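Local coordinates for protein fervidolysin (Fervidobacterium pennivorans, PDB 1R6V) that degrades keratin into peptides as a calcium-binding, subtilisin-like serine endopeptidase, allowing its bacterium to grow on native feathers, at residues D166-G174 with A368-Y376; Y127-L138 with K211-V220. The protein carries 1 engineered substitution. One frame throughout, in Å; residues are numbered along the deposited sequence.

Interaction 1. Residues D166-G174 with A368-Y376; sequences DGTHPDLEG and ATNGGTYDY. With CA (calcium ion), chain B.
His169 reaches across to the residues leading into strand 374-378 of this subtilisin-like catalytic domain, where a loop carrying a calcium ligand is pinned to that strand. Its CG lies anti to the backbone N (chi1 -164°), which carries the imidazole across to 368-376. NE2 donates to Thr373 O at 2.8 Å, nearly straight at 164° and in the ring plane, while ND1 accepts from the backbone N of Asp171, so both ring nitrogens are used, which should hold the ring against a flip. The same ring turns its edge to a face of Tyr374 in a T-shaped stack, the planes 79° apart. Histidine suits the place because it donates, accepts and still packs as an aromatic. Pro170 lays CG against Asn370 O (3.5 Å) and close to Gly372 CA; a side chain on Gly372 would run into the imidazole. Asp171 divides its carboxylate: OD1 binds the calcium ion at 2.3 Å, which leaves OD2 to accept from Tyr374. Tyrosine fits because its hydroxyl can give and receive at once: OH meets Asp171 OD2 at 2.6 Å from above the carboxylate plane and accepts from Asn370 ND2 at 3.0 Å, in the amide plane.

Interaction 2. Residues Y127-L138 with K211-V220; sequences YGEELSNELWGL and KKDGKGIVGV. With CA (calcium ion), chain B.
Glu129 lays its CG against Val218 CB at 3.5 Å, the two side chains crossing at about a right angle, and from there bends at chi2 (-65°) to bring its carboxylate to the calcium ion. OE1 binds the metal at 2.4 Å and also accepts from Asp213 N through its syn lone pair. OE2 takes Gly214 N at 2.8 Å, from above the carboxylate plane, and a water that bridges to Lys212 NZ, whose other polar partner is Gln145. With both oxygens gripped, the carboxylate is fixed in rotation. The 211-220 segment is a calcium-binding loop of the subtilase domain: Lys211 O, Lys215 O and Ile217 O join Asp213 OD1 around the ion, and an Asx turn from Asp213 OD1 to Lys215 N shapes the curve. Glycines suit this loop, since Gly214 and Gly216 both have positive phi. Beside it, the Glu130 side chain, extended beyond CG, carries OE1 to Gly216 N at 2.9 Å, almost straight at 174°, while OE2 pairs with Thr369 OG1. With an alanine here, Gly216 N would probably lose this acceptor and the Thr369 hydroxyl its carboxylate partner. Farther along, branched aliphatics fill the apolar side: Leu135 CD2 meets Ile217 CG2, and Leu138 uses CD1 against Val218 CG1 and CD2 against Val220 CG2 (3.6 Å).

Interactions 1 and 2 meet at one calcium ion: Asp171 from 166-174 completes the set of ligands that interaction 2 supplies from 127-138 and 211-220. Their centres lie 12 Å apart, and their segments alternate along the chain; the ion itself joins three of the four segments, and 368-376 is linked to it through the Tyr374–Asp171 bond. Besides the metal, two probable hydrogen bonds join them: Tyr376 OH to Glu134 OE1 at 2.6 Å and Thr369 OG1 to Glu130 OE2 at 2.7 Å. A salt bridge from Glu173 to Lys211 adds a further tie. In sequence, the inferred charge-relay residues Asp162 and Ser381 stand just before 166-174 and just after 368-376; the third position, Ala200, is substituted here.

Interaction 1. Residues D166-G174 with A368-Y376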
loop_
_atom_site.group_PDB
_atom_site.type_symbol
_atom_site.label_atom_id
_atom_site.label_comp_id
_atom_site.label_asym_id
_atom_site.label_seq_id
_atom_site.Cartn_x
_atom_site.Cartn_y
_atom_site.Cartn_z
ATOM N N ASP A 166 8.219 11.119 -23.647
ATOM C CA ASP A 166 8.681 12.061 -24.676
ATOM C C ASP A 166 7.646 12.048 -25.792
ATOM O O ASP A 166 7.755 11.297 -26.765
ATOM C CB ASP A 166 10.047 11.673 -25.250
ATOM C CG ASP A 166 10.509 12.648 -26.339
ATOM O OD1 ASP A 166 9.766 13.613 -26.615
ATOM O OD2 ASP A 166 11.606 12.457 -26.899
ATOM N N GLY A 167 6.631 12.889 -25.635
ATOM C CA GLY A 167 5.555 12.961 -26.605
ATOM C C GLY A 167 5.974 13.494 -27.962
ATOM O O GLY A 167 5.181 13.464 -28.905
ATOM N N THR A 168 7.211 13.965 -28.079
ATOM C CA THR A 168 7.672 14.499 -29.358
ATOM C C THR A 168 8.253 13.394 -30.241
ATOM O O THR A 168 8.653 13.641 -31.375
ATOM C CB THR A 168 8.722 15.633 -29.171
ATOM O OG1 THR A 168 9.961 15.093 -28.709
ATOM C CG2 THR A 168 8.212 16.663 -28.171
ATOM N N HIS A 169 8.298 12.171 -29.719
ATOM C CA HIS A 169 8.798 11.041 -30.499
ATOM C C HIS A 169 7.851 10.890 -31.695
ATOM O O HIS A 169 6.628 10.930 -31.541
ATOM C CB HIS A 169 8.767 9.755 -29.658
ATOM C CG HIS A 169 9.598 8.647 -30.219
ATOM N ND1 HIS A 169 9.315 8.037 -31.421
ATOM C CD2 HIS A 169 10.754 8.093 -29.776
ATOM C CE1 HIS A 169 10.262 7.157 -31.699
ATOM N NE2 HIS A 169 11.146 7.169 -30.717
ATOM N N PRO A 170 8.402 10.695 -32.895
ATOM C CA PRO A 170 7.545 10.551 -34.070
ATOM C C PRO A 170 6.568 9.376 -33.983
ATOM O O PRO A 170 5.431 9.493 -34.427
ATOM C CB PRO A 170 8.547 10.439 -35.225
ATOM C CG PRO A 170 9.786 9.898 -34.581
ATOM C CD PRO A 170 9.826 10.617 -33.255
ATOM N N ASP A 171 6.998 8.260 -33.393
ATOM C CA ASP A 171 6.134 7.081 -33.250
ATOM C C ASP A 171 5.035 7.290 -32.193
ATOM O O ASP A 171 4.214 6.399 -31.967
ATOM C CB ASP A 171 6.971 5.858 -32.852
ATOM C CG ASP A 171 6.752 4.657 -33.765
ATOM O OD1 ASP A 171 5.748 4.619 -34.503
ATOM O OD2 ASP A 171 7.588 3.730 -33.727
ATOM N N LEU A 172 5.033 8.441 -31.520
ATOM C CA LEU A 172 4.004 8.706 -30.520
ATOM C C LEU A 172 3.153 9.897 -30.923
ATOM O O LEU A 172 2.331 10.366 -30.135
ATOM C CB LEU A 172 4.621 8.963 -29.136
ATOM C CG LEU A 172 5.366 7.769 -28.519
ATOM C CD1 LEU A 172 5.964 8.180 -27.169
ATOM C CD2 LEU A 172 4.388 6.607 -28.319
ATOM N N GLU A 173 3.343 10.389 -32.144
ATOM C CA GLU A 173 2.565 11.534 -32.613
ATOM C C GLU A 173 1.078 11.222 -32.547
ATOM O O GLU A 173 0.637 10.168 -32.995
ATOM C CB GLU A 173 2.961 11.901 -34.053
ATOM C CG GLU A 173 2.368 13.232 -34.534
ATOM C CD GLU A 173 0.922 13.112 -35.009
ATOM O OE1 GLU A 173 0.196 14.134 -34.980
ATOM O OE2 GLU A 173 0.516 12.003 -35.425
ATOM N N GLY A 174 0.304 12.141 -31.977
ATOM C CA GLY A 174 -1.131 11.939 -31.867
ATOM C C GLY A 174 -1.555 10.924 -30.823
ATOM O O GLY A 174 -2.749 10.768 -30.556
ATOM N N ALA A 368 15.132 2.305 -38.260
ATOM C CA ALA A 368 13.907 3.112 -38.357
ATOM C C ALA A 368 14.117 4.204 -39.410
ATOM O O ALA A 368 15.237 4.671 -39.610
ATOM C CB ALA A 368 13.579 3.755 -36.999
ATOM N N THR A 369 13.050 4.619 -40.082
ATOM C CA THR A 369 13.205 5.653 -41.100
ATOM C C THR A 369 12.404 6.907 -40.767
ATOM O O THR A 369 12.127 7.726 -41.642
ATOM C CB THR A 369 12.786 5.139 -42.499
ATOM O OG1 THR A 369 11.398 4.796 -42.494
ATOM C CG2 THR A 369 13.599 3.917 -42.886
ATOM N N ASN A 370 12.052 7.069 -39.496
ATOM C CA ASN A 370 11.265 8.221 -39.078
ATOM C C ASN A 370 12.053 9.201 -38.227
ATOM O O ASN A 370 11.487 10.150 -37.680
ATOM C CB ASN A 370 10.026 7.754 -38.311
ATOM C CG ASN A 370 10.372 6.881 -37.128
ATOM O OD1 ASN A 370 11.545 6.673 -36.817
ATOM N ND2 ASN A 370 9.348 6.358 -36.458
ATOM N N GLY A 371 13.358 8.973 -38.130
ATOM C CA GLY A 371 14.213 9.835 -37.339
ATOM C C GLY A 371 14.076 9.605 -35.844
ATOM O O GLY A 371 14.670 10.326 -35.048
ATOM N N GLY A 372 13.294 8.600 -35.456
ATOM C CA GLY A 372 13.115 8.325 -34.038
ATOM C C GLY A 372 14.193 7.456 -33.400
ATOM O O GLY A 372 14.938 6.760 -34.091
ATOM N N THR A 373 14.259 7.499 -32.071
ATOM C CA THR A 373 15.231 6.726 -31.295
ATOM C C THR A 373 14.559 5.549 -30.607
ATOM O O THR A 373 13.471 5.689 -30.063
ATOM C CB THR A 373 15.895 7.605 -30.235
ATOM O OG1 THR A 373 14.886 8.385 -29.566
ATOM C CG2 THR A 373 16.906 8.559 -30.900
ATOM N N TYR A 374 15.223 4.398 -30.622
ATOM C CA TYR A 374 14.668 3.183 -30.032
ATOM C C TYR A 374 15.735 2.427 -29.278
ATOM O O TYR A 374 16.921 2.651 -29.487
ATOM C CB TYR A 374 14.156 2.251 -31.136
ATOM C CG TYR A 374 13.061 2.848 -31.974
ATOM C CD1 TYR A 374 13.344 3.759 -32.992
ATOM C CD2 TYR A 374 11.726 2.547 -31.701
ATOM C CE1 TYR A 374 12.323 4.365 -33.710
ATOM C CE2 TYR A 374 10.701 3.141 -32.406
ATOM C CZ TYR A 374 10.999 4.053 -33.405
ATOM O OH TYR A 374 9.972 4.668 -34.068
ATOM N N ASP A 375 15.309 1.523 -28.405
ATOM C CA ASP A 375 16.261 0.689 -27.686
ATOM C C ASP A 375 15.566 -0.572 -27.224
ATOM O O ASP A 375 14.332 -0.625 -27.119
ATOM C CB ASP A 375 16.883 1.409 -26.470
ATOM C CG ASP A 375 18.332 0.979 -26.223
ATOM O OD1 ASP A 375 18.731 -0.077 -26.774
ATOM O OD2 ASP A 375 19.058 1.691 -25.478
ATOM N N TYR A 376 16.373 -1.582 -26.945
ATOM C CA TYR A 376 15.888 -2.877 -26.481
ATOM C C TYR A 376 16.096 -2.968 -24.970
ATOM O O TYR A 376 17.219 -2.856 -24.488
ATOM C CB TYR A 376 16.663 -4.027 -27.144
ATOM C CG TYR A 376 16.630 -4.034 -28.653
ATOM C CD1 TYR A 376 17.479 -3.206 -29.375
ATOM C CD2 TYR A 376 15.759 -4.865 -29.357
ATOM C CE1 TYR A 376 17.475 -3.196 -30.753
ATOM C CE2 TYR A 376 15.747 -4.859 -30.762
ATOM C CZ TYR A 376 16.614 -4.014 -31.440
ATOM O OH TYR A 376 16.626 -3.958 -32.812
HETATM CA CA CA B . 4.772 3.060 -35.951
#

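Interaction 2. Residues Y127-L138 with K211-V220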
loop_
_atom_site.group_PDB
_atom_site.type_symbol
_atom_site.label_atom_id
_atom_site.label_comp_id
_atom_site.label_asym_id
_atom_site.label_seq_id
_atom_site.Cartn_x
_atom_site.Cartn_y
_atom_site.Cartn_z
ATOM N N TYR A 127 2.864 -6.765 -38.975
ATOM C CA TYR A 127 2.042 -5.754 -38.320
ATOM C C TYR A 127 1.952 -4.470 -39.138
ATOM O O TYR A 127 1.243 -3.542 -38.754
ATOM C CB TYR A 127 2.589 -5.446 -36.920
ATOM C CG TYR A 127 2.828 -6.691 -36.100
ATOM C CD1 TYR A 127 4.110 -7.020 -35.664
ATOM C CD2 TYR A 127 1.793 -7.598 -35.850
ATOM C CE1 TYR A 127 4.366 -8.217 -35.013
ATOM C CE2 TYR A 127 2.041 -8.810 -35.198
ATOM C CZ TYR A 127 3.336 -9.110 -34.791
ATOM O OH TYR A 127 3.617 -10.329 -34.219
ATOM N N GLY A 128 2.685 -4.412 -40.249
ATOM C CA GLY A 128 2.642 -3.238 -41.111
ATOM C C GLY A 128 3.735 -2.193 -40.929
ATOM O O GLY A 128 3.888 -1.294 -41.762
ATOM N N GLU A 129 4.494 -2.307 -39.844
ATOM C CA GLU A 129 5.564 -1.358 -39.533
ATOM C C GLU A 129 6.910 -1.907 -39.976
ATOM O O GLU A 129 7.125 -3.116 -39.946
ATOM C CB GLU A 129 5.623 -1.110 -38.026
ATOM C CG GLU A 129 4.262 -0.935 -37.400
ATOM C CD GLU A 129 3.558 0.297 -37.893
ATOM O OE1 GLU A 129 3.800 1.377 -37.310
ATOM O OE2 GLU A 129 2.772 0.196 -38.868
ATOM N N GLU A 130 7.821 -1.014 -40.339
ATOM C CA GLU A 130 9.133 -1.436 -40.796
ATOM C C GLU A 130 9.903 -2.274 -39.776
ATOM O O GLU A 130 10.731 -3.092 -40.160
ATOM C CB GLU A 130 9.956 -0.218 -41.204
ATOM C CG GLU A 130 10.295 0.689 -40.055
ATOM C CD GLU A 130 10.723 2.064 -40.516
ATOM O OE1 GLU A 130 10.893 2.941 -39.651
ATOM O OE2 GLU A 130 10.892 2.273 -41.748
ATOM N N LEU A 131 9.637 -2.087 -38.482
ATOM C CA LEU A 131 10.343 -2.867 -37.470
ATOM C C LEU A 131 9.543 -4.052 -36.928
ATOM O O LEU A 131 9.943 -4.673 -35.941
ATOM C CB LEU A 131 10.784 -1.960 -36.307
ATOM C CG LEU A 131 11.641 -0.756 -36.735
ATOM C CD1 LEU A 131 12.008 0.079 -35.505
ATOM C CD2 LEU A 131 12.906 -1.236 -37.469
ATOM N N SER A 132 8.434 -4.386 -37.590
ATOM C CA SER A 132 7.580 -5.497 -37.158
ATOM C C SER A 132 8.331 -6.784 -36.873
ATOM O O SER A 132 7.981 -7.518 -35.950
ATOM C CB SER A 132 6.528 -5.833 -38.220
ATOM O OG SER A 132 5.665 -4.758 -38.485
ATOM N N ASN A 133 9.348 -7.076 -37.679
ATOM C CA ASN A 133 10.068 -8.337 -37.504
ATOM C C ASN A 133 10.708 -8.486 -36.135
ATOM O O ASN A 133 10.956 -9.600 -35.670
ATOM C CB ASN A 133 11.151 -8.502 -38.581
ATOM C CG ASN A 133 12.298 -7.523 -38.408
ATOM O OD1 ASN A 133 12.130 -6.314 -38.562
ATOM N ND2 ASN A 133 13.474 -8.045 -38.071
ATOM N N GLU A 134 10.986 -7.372 -35.482
ATOM C CA GLU A 134 11.620 -7.452 -34.179
ATOM C C GLU A 134 10.672 -7.480 -32.991
ATOM O O GLU A 134 11.112 -7.686 -31.867
ATOM C CB GLU A 134 12.601 -6.299 -34.026
ATOM C CG GLU A 134 13.806 -6.491 -34.921
ATOM C CD GLU A 134 14.972 -5.673 -34.479
ATOM O OE1 GLU A 134 14.940 -4.451 -34.719
ATOM O OE2 GLU A 134 15.909 -6.256 -33.887
ATOM N N LEU A 135 9.381 -7.287 -33.241
ATOM C CA LEU A 135 8.405 -7.269 -32.154
ATOM C C LEU A 135 7.899 -8.655 -31.764
ATOM O O LEU A 135 6.716 -8.975 -31.929
ATOM C CB LEU A 135 7.233 -6.362 -32.546
ATOM C CG LEU A 135 7.683 -4.928 -32.889
ATOM C CD1 LEU A 135 6.472 -4.091 -33.294
ATOM C CD2 LEU A 135 8.408 -4.317 -31.697
ATOM N N TRP A 136 8.800 -9.470 -31.222
ATOM C CA TRP A 136 8.452 -10.826 -30.827
ATOM C C TRP A 136 7.382 -10.875 -29.740
ATOM O O TRP A 136 6.600 -11.827 -29.665
ATOM C CB TRP A 136 9.699 -11.586 -30.356
ATOM C CG TRP A 136 10.139 -11.267 -28.957
ATOM C CD1 TRP A 136 11.000 -10.283 -28.562
ATOM C CD2 TRP A 136 9.746 -11.959 -27.770
ATOM N NE1 TRP A 136 11.179 -10.328 -27.204
ATOM C CE2 TRP A 136 10.416 -11.347 -26.689
ATOM C CE3 TRP A 136 8.892 -13.044 -27.517
ATOM C CZ2 TRP A 136 10.260 -11.778 -25.373
ATOM C CZ3 TRP A 136 8.736 -13.475 -26.206
ATOM C CH2 TRP A 136 9.422 -12.841 -25.147
ATOM N N GLY A 137 7.343 -9.838 -28.905
ATOM C CA GLY A 137 6.362 -9.796 -27.836
ATOM C C GLY A 137 4.940 -9.739 -28.369
ATOM O O GLY A 137 4.039 -10.347 -27.799
ATOM N N LEU A 138 4.725 -9.009 -29.456
ATOM C CA LEU A 138 3.386 -8.931 -30.030
ATOM C C LEU A 138 2.994 -10.300 -30.565
ATOM O O LEU A 138 1.849 -10.735 -30.419
ATOM C CB LEU A 138 3.336 -7.913 -31.164
ATOM C CG LEU A 138 3.614 -6.467 -30.753
ATOM C CD1 LEU A 138 3.420 -5.561 -31.971
ATOM C CD2 LEU A 138 2.664 -6.055 -29.620
ATOM N N LYS A 211 2.269 4.462 -32.488
ATOM C CA LYS A 211 1.394 4.649 -33.646
ATOM C C LYS A 211 1.531 3.643 -34.791
ATOM O O LYS A 211 2.634 3.303 -35.197
ATOM C CB LYS A 211 1.622 6.064 -34.177
ATOM C CG LYS A 211 0.638 6.565 -35.219
ATOM C CD LYS A 211 1.129 7.913 -35.754
ATOM C CE LYS A 211 0.176 8.506 -36.779
ATOM N NZ LYS A 211 0.692 9.786 -37.352
ATOM N N LYS A 212 0.405 3.161 -35.310
ATOM C CA LYS A 212 0.457 2.242 -36.444
ATOM C C LYS A 212 0.521 3.169 -37.658
ATOM O O LYS A 212 -0.488 3.737 -38.072
ATOM C CB LYS A 212 -0.796 1.378 -36.493
ATOM C CG LYS A 212 -0.709 0.230 -37.478
ATOM C CD LYS A 212 -1.919 -0.665 -37.326
ATOM C CE LYS A 212 -1.837 -1.861 -38.256
ATOM N NZ LYS A 212 -1.678 -1.470 -39.689
ATOM N N ASP A 213 1.713 3.339 -38.215
ATOM C CA ASP A 213 1.876 4.249 -39.343
ATOM C C ASP A 213 2.921 3.785 -40.348
ATOM O O ASP A 213 3.427 4.594 -41.132
ATOM C CB ASP A 213 2.261 5.638 -38.817
ATOM C CG ASP A 213 3.575 5.630 -38.063
ATOM O OD1 ASP A 213 4.151 4.540 -37.897
ATOM O OD2 ASP A 213 4.035 6.718 -37.637
ATOM N N GLY A 214 3.246 2.495 -40.308
ATOM C CA GLY A 214 4.227 1.931 -41.223
ATOM C C GLY A 214 5.680 2.125 -40.818
ATOM O O GLY A 214 6.568 1.434 -41.328
ATOM N N LYS A 215 5.927 3.053 -39.898
ATOM C CA LYS A 215 7.282 3.363 -39.441
ATOM C C LYS A 215 7.545 2.900 -38.008
ATOM O O LYS A 215 6.620 2.725 -37.235
ATOM C CB LYS A 215 7.504 4.873 -39.500
ATOM C CG LYS A 215 7.210 5.500 -40.860
ATOM C CD LYS A 215 8.315 5.173 -41.852
ATOM C CE LYS A 215 8.171 5.958 -43.149
ATOM N NZ LYS A 215 9.359 5.771 -44.026
ATOM N N GLY A 216 8.816 2.718 -37.666
ATOM C CA GLY A 216 9.177 2.304 -36.315
ATOM C C GLY A 216 8.443 1.065 -35.833
ATOM O O GLY A 216 8.349 0.077 -36.562
ATOM N N ILE A 217 7.929 1.103 -34.604
ATOM C CA ILE A 217 7.201 -0.038 -34.059
ATOM C C ILE A 217 5.715 0.297 -33.950
ATOM O O ILE A 217 5.258 1.310 -34.472
ATOM C CB ILE A 217 7.740 -0.445 -32.656
ATOM C CG1 ILE A 217 7.507 0.677 -31.635
ATOM C CG2 ILE A 217 9.252 -0.686 -32.733
ATOM C CD1 ILE A 217 7.318 0.158 -30.197
ATOM N N VAL A 218 4.950 -0.574 -33.308
ATOM C CA VAL A 218 3.531 -0.303 -33.118
ATOM C C VAL A 218 3.204 -0.901 -31.754
ATOM O O VAL A 218 3.816 -1.887 -31.345
ATOM C CB VAL A 218 2.662 -0.931 -34.252
ATOM C CG1 VAL A 218 2.916 -2.421 -34.355
ATOM C CG2 VAL A 218 1.167 -0.635 -34.000
ATOM N N GLY A 219 2.291 -0.265 -31.025
ATOM C CA GLY A 219 1.935 -0.752 -29.705
ATOM C C GLY A 219 0.925 -1.881 -29.739
ATOM O O GLY A 219 0.400 -2.221 -30.791
ATOM N N VAL A 220 0.697 -2.484 -28.582
ATOM C CA VAL A 220 -0.277 -3.560 -28.432
ATOM C C VAL A 220 -1.675 -3.008 -28.738
ATOM O O VAL A 220 -2.519 -3.696 -29.322
ATOM C CB VAL A 220 -0.272 -4.086 -26.984
ATOM C CG1 VAL A 220 -1.419 -5.044 -26.776
ATOM C CG2 VAL A 220 1.074 -4.773 -26.679
HETATM CA CA CA B . 4.772 3.060 -35.951
HETATM O O HOH W 1 0.859 -0.191 -40.582
#